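Local coordinates for PadR family transcriptional regulator (Streptococcus pneumoniae, PDB 5ZQH), which probably binds operator DNA as a dimeric, winged helix-turn-helix transcription factor of the PadR family and so regulates gene expression, at residues V8-V13 against Q49-N54; C12-I17 against Q55-D60. All coordinates share one frame; numbering follows the deposited sequence.

Interaction 1: V8-V13 against Q49-N54; sequences VLEGCV and QKLEKN
Leu51 reaches out of helix 45-53 and sets its two methyl branches against two residues one turn apart on helix 3-19. Its CD2 meets Val13 CG1 at 4.0 Å, and its CD1 lies 4.0 Å from Glu10 CG. This is the winged helix-turn-helix domain of a PadR regulator, and the two helices are the first of the chain and the one that, by analogy with other winged-helix proteins, probably serves as the recognition helix. Their local axes stay 12.0 Å apart and cross at -64°, a wide spacing that only side chains bridge; the nearest pair of CA atoms, Glu10 CA and Leu51 CA, is 8.7 Å apart.

The glutamate plays a double part. With CG anti to the backbone N (chi1 -166°) and the chain extended beyond it, Glu10 lends its methylene to the leucine and carries its carboxylate past the apolar patch. There it faces Lys50, but the opposite charges do not touch: Glu10 OE2 and Lys50 NZ are 4.7 Å apart. A water to one side of the line between them is hydrogen-bonded to both, so the ion pair is bridged by solvent rather than made directly.

Further out, Val13 also packs on Leu47 and Leu48 of helix 45-53, while Trp56 lies against both Glu10 and Leu51. Glu10 additionally touches Gln3 of the second subunit, which puts this corner of the domain beside the dimer interface. Between neighbouring residues, Lys53 NZ donates to Asn54 OD1 nearly in line with the carbonyl bond. Back at the bridge, the water donates to Glu10 OE2 at 3.0 Å and accepts from Lys50 NZ at 2.8 Å.

Interaction 2: C12-I17 against Q55-D60; sequences CVLDMI and QWIRGD
Ile57 CG2 sits where two side chains of helix 3-19 converge: Leu14 CD1 comes to 3.8 Å of it and Ile17 CG2 to 4.0 Å. The two isoleucines meet at about a right angle, and their CD1 methyls are 4.1 Å apart. The first torsion of Ile57 (chi1 64°) tucks CG1 between its backbone N and carbonyl carbon, and CG2 is left anti to that carbonyl, pointing at the helix. Leu14 divides its branches: while CD1 serves Ile57, CD2 approaches the six-membered ring of Trp56 obliquely, 3.8 Å from CE3.

All four of these residues are buried, and here the first helix of the winged helix-turn-helix domain packs on the start of the wing, strand 57-63, just beyond the Schellman motif with positive phi at Gln55. Phe73 and Leu75 of the partner strand 69-75 also pack on Ile57.

Past Ile57 the strand runs on away from the helix. The side chain of exposed Arg58 leaves the backbone on the side away from the helix and pairs with Asp60 in a salt bridge of charge alone: Arg58 NH2 lies 3.1 Å from Asp60 OD1, well out of the guanidinium plane, and Asp60 OD2 sits over the centre of one guanidinium face.

In the fold
The centres of interactions 1 and 2 lie about 7 Å apart, and both start from helix 3-19, with Cys12 and Val13 common to the two. Their other halves follow each other directly in the chain, as helix 45-53 runs through a short turn into strand 57-63. A probable hydrogen bond from Trp56 N to Leu51 O joins them, and Ile57 CG1 packs on Leu51 and Glu52. One face of the first helix thus packs against both the presumed recognition helix and the first long wing strand. Helix 3-19 also meets the second subunit along both contacts, so the helix that carries them lies at the dimer interface as well.

Interaction 1: V8-V13 against Q49-N54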
ATOM      1  N   VAL A   8       2.309  -3.401  -2.034  1.00  5.51           N
ATOM      2  CA  VAL A   8       3.680  -3.830  -1.732  1.00  5.59           C
ATOM      3  C   VAL A   8       4.107  -5.041  -2.580  1.00  5.64           C
ATOM      4  O   VAL A   8       5.145  -4.958  -3.265  1.00  5.68           O
ATOM      5  CB  VAL A   8       3.938  -4.023  -0.210  1.00  5.58           C
ATOM      6  CG1 VAL A   8       5.268  -4.720   0.050  1.00  5.58           C
ATOM      7  CG2 VAL A   8       3.915  -2.678   0.503  1.00  5.58           C
ATOM      8  N   LEU A   9       3.328  -6.134  -2.564  1.00  5.69           N
ATOM      9  CA  LEU A   9       3.681  -7.296  -3.404  1.00  5.75           C
ATOM     10  C   LEU A   9       3.698  -7.022  -4.904  1.00  5.76           C
ATOM     11  O   LEU A   9       4.482  -7.651  -5.616  1.00  5.77           O
ATOM     12  CB  LEU A   9       2.968  -8.626  -3.069  1.00  5.77           C
ATOM     13  CG  LEU A   9       1.571  -8.898  -2.528  1.00  5.79           C
ATOM     14  CD1 LEU A   9       0.948 -10.104  -3.225  1.00  5.79           C
ATOM     15  CD2 LEU A   9       1.690  -9.177  -1.043  1.00  5.79           C
ATOM     16  N   GLU A  10       2.866  -6.088  -5.374  1.00  5.76           N
ATOM     17  CA  GLU A  10       2.917  -5.679  -6.781  1.00  5.79           C
ATOM     18  C   GLU A  10       4.299  -5.129  -7.114  1.00  5.78           C
ATOM     19  O   GLU A  10       4.980  -5.664  -7.988  1.00  5.76           O
ATOM     20  CB  GLU A  10       1.836  -4.661  -7.141  1.00  5.81           C
ATOM     21  CG  GLU A  10       1.676  -4.508  -8.649  1.00  5.86           C
ATOM     22  CD  GLU A  10       0.843  -3.309  -9.048  1.00  5.91           C
ATOM     23  OE1 GLU A  10       1.366  -2.173  -8.996  1.00  5.91           O
ATOM     24  OE2 GLU A  10      -0.334  -3.508  -9.435  1.00  5.94           O
ATOM     25  N   GLY A  11       4.696  -4.081  -6.389  1.00  5.79           N
ATOM     26  CA  GLY A  11       6.026  -3.480  -6.491  1.00  5.82           C
ATOM     27  C   GLY A  11       7.168  -4.462  -6.323  1.00  5.84           C
ATOM     28  O   GLY A  11       8.106  -4.453  -7.124  1.00  5.84           O
ATOM     29  N   CYS A  12       7.074  -5.318  -5.299  1.00  5.87           N
ATOM     30  CA  CYS A  12       8.097  -6.349  -5.022  1.00  5.89           C
ATOM     31  C   CYS A  12       8.221  -7.403  -6.129  1.00  5.91           C
ATOM     32  O   CYS A  12       9.335  -7.708  -6.552  1.00  5.92           O
ATOM     33  CB  CYS A  12       7.884  -7.004  -3.648  1.00  5.87           C
ATOM     34  SG  CYS A  12       8.203  -5.898  -2.248  1.00  5.84           S
ATOM     35  N   VAL A  13       7.085  -7.934  -6.598  1.00  5.95           N
ATOM     36  CA  VAL A  13       7.045  -8.885  -7.743  1.00  6.00           C
ATOM     37  C   VAL A  13       7.627  -8.264  -9.027  1.00  6.03           C
ATOM     38  O   VAL A  13       8.429  -8.892  -9.720  1.00  6.04           O
ATOM     39  CB  VAL A  13       5.621  -9.493  -7.958  1.00  5.99           C
ATOM     40  CG1 VAL A  13       5.435 -10.091  -9.347  1.00  5.97           C
ATOM     41  CG2 VAL A  13       5.335 -10.554  -6.907  1.00  5.99           C
ATOM     42  N   GLN A  49      -0.773 -12.918 -13.677  1.00 12.06           N
ATOM     43  CA  GLN A  49      -1.781 -12.910 -14.742  1.00 12.23           C
ATOM     44  C   GLN A  49      -2.216 -11.480 -15.092  1.00 12.20           C
ATOM     45  O   GLN A  49      -2.314 -11.137 -16.272  1.00 12.12           O
ATOM     46  CB  GLN A  49      -2.997 -13.742 -14.320  1.00 12.37           C
ATOM     47  CG  GLN A  49      -3.770 -14.392 -15.457  1.00 12.65           C
ATOM     48  CD  GLN A  49      -3.769 -15.910 -15.382  1.00 12.80           C
ATOM     49  OE1 GLN A  49      -4.022 -16.499 -14.323  1.00 13.03           O
ATOM     50  NE2 GLN A  49      -3.504 -16.553 -16.510  1.00 12.83           N
ATOM     51  N   LYS A  50      -2.455 -10.665 -14.055  1.00 12.22           N
ATOM     52  CA  LYS A  50      -2.882  -9.271 -14.183  1.00 12.28           C
ATOM     53  C   LYS A  50      -1.828  -8.401 -14.866  1.00 12.45           C
ATOM     54  O   LYS A  50      -2.150  -7.663 -15.799  1.00 12.42           O
ATOM     55  CB  LYS A  50      -3.268  -8.694 -12.817  1.00 12.25           C
ATOM     56  CG  LYS A  50      -3.976  -7.340 -12.864  1.00 12.25           C
ATOM     57  CD  LYS A  50      -4.582  -6.973 -11.518  1.00 12.27           C
ATOM     58  CE  LYS A  50      -3.574  -6.300 -10.599  1.00 12.37           C
ATOM     59  NZ  LYS A  50      -3.650  -6.834  -9.208  1.00 12.35           N
ATOM     60  N   LEU A  51      -0.584  -8.506 -14.389  1.00 12.66           N
ATOM     61  CA  LEU A  51       0.573  -7.798 -14.932  1.00 12.80           C
ATOM     62  C   LEU A  51       0.860  -8.144 -16.398  1.00 12.98           C
ATOM     63  O   LEU A  51       1.174  -7.255 -17.184  1.00 13.00           O
ATOM     64  CB  LEU A  51       1.808  -8.095 -14.073  1.00 12.89           C
ATOM     65  CG  LEU A  51       2.280  -7.327 -12.826  1.00 12.87           C
ATOM     66  CD1 LEU A  51       1.202  -6.567 -12.059  1.00 12.86           C
ATOM     67  CD2 LEU A  51       2.991  -8.313 -11.910  1.00 12.86           C
ATOM     68  N   GLU A  52       0.755  -9.426 -16.763  1.00 13.20           N
ATOM     69  CA  GLU A  52       0.954  -9.857 -18.160  1.00 13.42           C
ATOM     70  C   GLU A  52      -0.116  -9.273 -19.094  1.00 13.48           C
ATOM     71  O   GLU A  52       0.205  -8.765 -20.174  1.00 13.47           O
ATOM     72  CB  GLU A  52       1.001 -11.390 -18.278  1.00 13.48           C
ATOM     73  CG  GLU A  52       1.491 -11.892 -19.638  1.00 13.58           C
ATOM     74  CD  GLU A  52       1.377 -13.400 -19.841  1.00 13.69           C
ATOM     75  OE1 GLU A  52       0.812 -14.112 -18.975  1.00 13.70           O
ATOM     76  OE2 GLU A  52       1.865 -13.886 -20.892  1.00 13.73           O
ATOM     77  N   LYS A  53      -1.373  -9.351 -18.657  1.00 13.59           N
ATOM     78  CA  LYS A  53      -2.524  -8.798 -19.381  1.00 13.72           C
ATOM     79  C   LYS A  53      -2.450  -7.262 -19.473  1.00 13.73           C
ATOM     80  O   LYS A  53      -2.802  -6.683 -20.507  1.00 13.76           O
ATOM     81  CB  LYS A  53      -3.837  -9.314 -18.747  1.00 13.82           C
ATOM     82  CG  LYS A  53      -5.142  -8.754 -19.304  1.00 13.92           C
ATOM     83  CD  LYS A  53      -5.730  -7.772 -18.301  1.00 14.05           C
ATOM     84  CE  LYS A  53      -6.286  -6.522 -18.960  1.00 14.13           C
ATOM     85  NZ  LYS A  53      -6.405  -5.426 -17.957  1.00 14.14           N
ATOM     86  N   ASN A  54      -1.962  -6.624 -18.404  1.00 13.72           N
ATOM     87  CA  ASN A  54      -1.665  -5.181 -18.386  1.00 13.69           C
ATOM     88  C   ASN A  54      -0.499  -4.757 -19.289  1.00 13.63           C
ATOM     89  O   ASN A  54      -0.245  -3.556 -19.450  1.00 13.63           O
ATOM     90  CB  ASN A  54      -1.357  -4.714 -16.956  1.00 13.75           C
ATOM     91  CG  ASN A  54      -2.595  -4.559 -16.092  1.00 13.82           C
ATOM     92  OD1 ASN A  54      -3.735  -4.614 -16.572  1.00 13.76           O
ATOM     93  ND2 ASN A  54      -2.371  -4.364 -14.792  1.00 13.86           N
TER
HETATM   94  O   HOH W   1      -1.746  -5.516  -7.677  1.00 10.71           O

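Interaction 2: C12-I17 against Q55-D60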
ATOM      1  N   CYS A  12       7.074  -5.318  -5.299  1.00  5.87           N
ATOM      2  CA  CYS A  12       8.097  -6.349  -5.022  1.00  5.89           C
ATOM      3  C   CYS A  12       8.221  -7.403  -6.129  1.00  5.91           C
ATOM      4  O   CYS A  12       9.335  -7.708  -6.552  1.00  5.92           O
ATOM      5  CB  CYS A  12       7.884  -7.004  -3.648  1.00  5.87           C
ATOM      6  SG  CYS A  12       8.203  -5.898  -2.248  1.00  5.84           S
ATOM      7  N   VAL A  13       7.085  -7.934  -6.598  1.00  5.95           N
ATOM      8  CA  VAL A  13       7.045  -8.885  -7.743  1.00  6.00           C
ATOM      9  C   VAL A  13       7.627  -8.264  -9.027  1.00  6.03           C
ATOM     10  O   VAL A  13       8.429  -8.892  -9.720  1.00  6.04           O
ATOM     11  CB  VAL A  13       5.621  -9.493  -7.958  1.00  5.99           C
ATOM     12  CG1 VAL A  13       5.435 -10.091  -9.347  1.00  5.97           C
ATOM     13  CG2 VAL A  13       5.335 -10.554  -6.907  1.00  5.99           C
ATOM     14  N   LEU A  14       7.217  -7.032  -9.314  1.00  6.10           N
ATOM     15  CA  LEU A  14       7.744  -6.235 -10.424  1.00  6.17           C
ATOM     16  C   LEU A  14       9.262  -6.011 -10.346  1.00  6.20           C
ATOM     17  O   LEU A  14       9.963  -6.178 -11.352  1.00  6.20           O
ATOM     18  CB  LEU A  14       6.995  -4.896 -10.503  1.00  6.18           C
ATOM     19  CG  LEU A  14       6.100  -4.477 -11.684  1.00  6.20           C
ATOM     20  CD1 LEU A  14       5.623  -5.609 -12.588  1.00  6.18           C
ATOM     21  CD2 LEU A  14       4.929  -3.638 -11.182  1.00  6.19           C
ATOM     22  N   ASP A  15       9.756  -5.659  -9.154  1.00  6.25           N
ATOM     23  CA  ASP A  15      11.192  -5.457  -8.908  1.00  6.31           C
ATOM     24  C   ASP A  15      12.008  -6.736  -9.106  1.00  6.37           C
ATOM     25  O   ASP A  15      13.051  -6.705  -9.761  1.00  6.39           O
ATOM     26  CB  ASP A  15      11.432  -4.867  -7.512  1.00  6.28           C
ATOM     27  CG  ASP A  15      12.858  -4.350  -7.319  1.00  6.27           C
ATOM     28  OD1 ASP A  15      13.263  -3.401  -8.028  1.00  6.25           O
ATOM     29  OD2 ASP A  15      13.567  -4.888  -6.442  1.00  6.25           O
ATOM     30  N   MET A  16      11.516  -7.847  -8.550  1.00  6.45           N
ATOM     31  CA  MET A  16      12.151  -9.165  -8.674  1.00  6.55           C
ATOM     32  C   MET A  16      12.300  -9.630 -10.123  1.00  6.61           C
ATOM     33  O   MET A  16      13.343 -10.173 -10.490  1.00  6.62           O
ATOM     34  CB  MET A  16      11.397 -10.215  -7.859  1.00  6.54           C
ATOM     35  CG  MET A  16      11.643 -10.126  -6.366  1.00  6.54           C
ATOM     36  SD  MET A  16      10.586 -11.262  -5.457  1.00  6.56           S
ATOM     37  CE  MET A  16      11.112 -10.914  -3.778  1.00  6.56           C
ATOM     38  N   ILE A  17      11.257  -9.397 -10.924  1.00  6.70           N
ATOM     39  CA  ILE A  17      11.237  -9.678 -12.367  1.00  6.81           C
ATOM     40  C   ILE A  17      12.237  -8.785 -13.125  1.00  6.89           C
ATOM     41  O   ILE A  17      12.848  -9.221 -14.106  1.00  6.90           O
ATOM     42  CB  ILE A  17       9.791  -9.564 -12.926  1.00  6.81           C
ATOM     43  CG1 ILE A  17       8.962 -10.777 -12.497  1.00  6.81           C
ATOM     44  CG2 ILE A  17       9.758  -9.443 -14.443  1.00  6.81           C
ATOM     45  CD1 ILE A  17       7.463 -10.532 -12.466  1.00  6.83           C
ATOM     46  N   GLN A  55       0.206  -5.743 -19.853  1.00 13.56           N
ATOM     47  CA  GLN A  55       1.418  -5.549 -20.668  1.00 13.53           C
ATOM     48  C   GLN A  55       2.562  -4.870 -19.890  1.00 13.37           C
ATOM     49  O   GLN A  55       3.343  -4.108 -20.455  1.00 13.28           O
ATOM     50  CB  GLN A  55       1.105  -4.821 -21.997  1.00 13.67           C
ATOM     51  CG  GLN A  55       0.314  -5.641 -23.013  1.00 13.85           C
ATOM     52  CD  GLN A  55      -0.180  -4.819 -24.196  1.00 14.04           C
ATOM     53  OE1 GLN A  55       0.551  -3.989 -24.753  1.00 14.19           O
ATOM     54  NE2 GLN A  55      -1.429  -5.052 -24.594  1.00 14.05           N
ATOM     55  N   TRP A  56       2.644  -5.156 -18.589  1.00 13.21           N
ATOM     56  CA  TRP A  56       3.738  -4.681 -17.736  1.00 13.08           C
ATOM     57  C   TRP A  56       4.884  -5.685 -17.768  1.00 13.12           C
ATOM     58  O   TRP A  56       6.057  -5.312 -17.736  1.00 12.99           O
ATOM     59  CB  TRP A  56       3.255  -4.480 -16.297  1.00 13.01           C
ATOM     60  CG  TRP A  56       2.234  -3.372 -16.085  1.00 12.96           C
ATOM     61  CD1 TRP A  56       1.604  -2.619 -17.044  1.00 12.93           C
ATOM     62  CD2 TRP A  56       1.701  -2.935 -14.826  1.00 12.89           C
ATOM     63  NE1 TRP A  56       0.731  -1.735 -16.460  1.00 12.88           N
ATOM     64  CE2 TRP A  56       0.767  -1.906 -15.101  1.00 12.89           C
ATOM     65  CE3 TRP A  56       1.929  -3.305 -13.493  1.00 12.86           C
ATOM     66  CZ2 TRP A  56       0.054  -1.246 -14.087  1.00 12.83           C
ATOM     67  CZ3 TRP A  56       1.218  -2.645 -12.479  1.00 12.85           C
ATOM     68  CH2 TRP A  56       0.297  -1.625 -12.787  1.00 12.85           C
ATOM     69  N   ILE A  57       4.527  -6.967 -17.817  1.00 13.29           N
ATOM     70  CA  ILE A  57       5.488  -8.065 -17.959  1.00 13.42           C
ATOM     71  C   ILE A  57       5.107  -8.958 -19.146  1.00 13.61           C
ATOM     72  O   ILE A  57       3.981  -8.884 -19.647  1.00 13.65           O
ATOM     73  CB  ILE A  57       5.631  -8.903 -16.656  1.00 13.33           C
ATOM     74  CG1 ILE A  57       4.312  -9.610 -16.301  1.00 13.26           C
ATOM     75  CG2 ILE A  57       6.152  -8.036 -15.511  1.00 13.23           C
ATOM     76  CD1 ILE A  57       4.423 -10.679 -15.232  1.00 13.22           C
ATOM     77  N   ARG A  58       6.045  -9.787 -19.594  1.00 13.91           N
ATOM     78  CA  ARG A  58       5.762 -10.777 -20.629  1.00 14.17           C
ATOM     79  C   ARG A  58       6.268 -12.162 -20.252  1.00 14.32           C
ATOM     80  O   ARG A  58       7.337 -12.296 -19.644  1.00 14.27           O
ATOM     81  CB  ARG A  58       6.296 -10.335 -22.001  1.00 14.43           C
ATOM     82  CG  ARG A  58       7.812 -10.217 -22.147  1.00 14.58           C
ATOM     83  CD  ARG A  58       8.174  -9.627 -23.502  1.00 14.87           C
ATOM     84  NE  ARG A  58       7.842 -10.508 -24.630  1.00 15.10           N
ATOM     85  CZ  ARG A  58       8.716 -10.964 -25.533  1.00 15.30           C
ATOM     86  NH1 ARG A  58      10.001 -10.635 -25.472  1.00 15.40           N
ATOM     87  NH2 ARG A  58       8.303 -11.757 -26.516  1.00 15.35           N
ATOM     88  N   GLY A  59       5.481 -13.177 -20.611  1.00 14.51           N
ATOM     89  CA  GLY A  59       5.832 -14.579 -20.386  1.00 14.68           C
ATOM     90  C   GLY A  59       6.266 -15.262 -21.666  1.00 14.88           C
ATOM     91  O   GLY A  59       5.524 -15.275 -22.649  1.00 14.89           O
ATOM     92  N   ASP A  60       7.479 -15.811 -21.650  1.00 15.12           N
ATOM     93  CA  ASP A  60       8.036 -16.556 -22.787  1.00 15.43           C
ATOM     94  C   ASP A  60       8.576 -17.911 -22.331  1.00 15.63           C
ATOM     95  O   ASP A  60       9.192 -18.016 -21.265  1.00 15.71           O
ATOM     96  CB  ASP A  60       9.140 -15.749 -23.488  1.00 15.45           C
ATOM     97  CG  ASP A  60       8.635 -14.432 -24.064  1.00 15.45           C
ATOM     98  OD1 ASP A  60       7.864 -14.443 -25.049  1.00 15.52           O
ATOM     99  OD2 ASP A  60       9.016 -13.375 -23.532  1.00 15.50           O
TER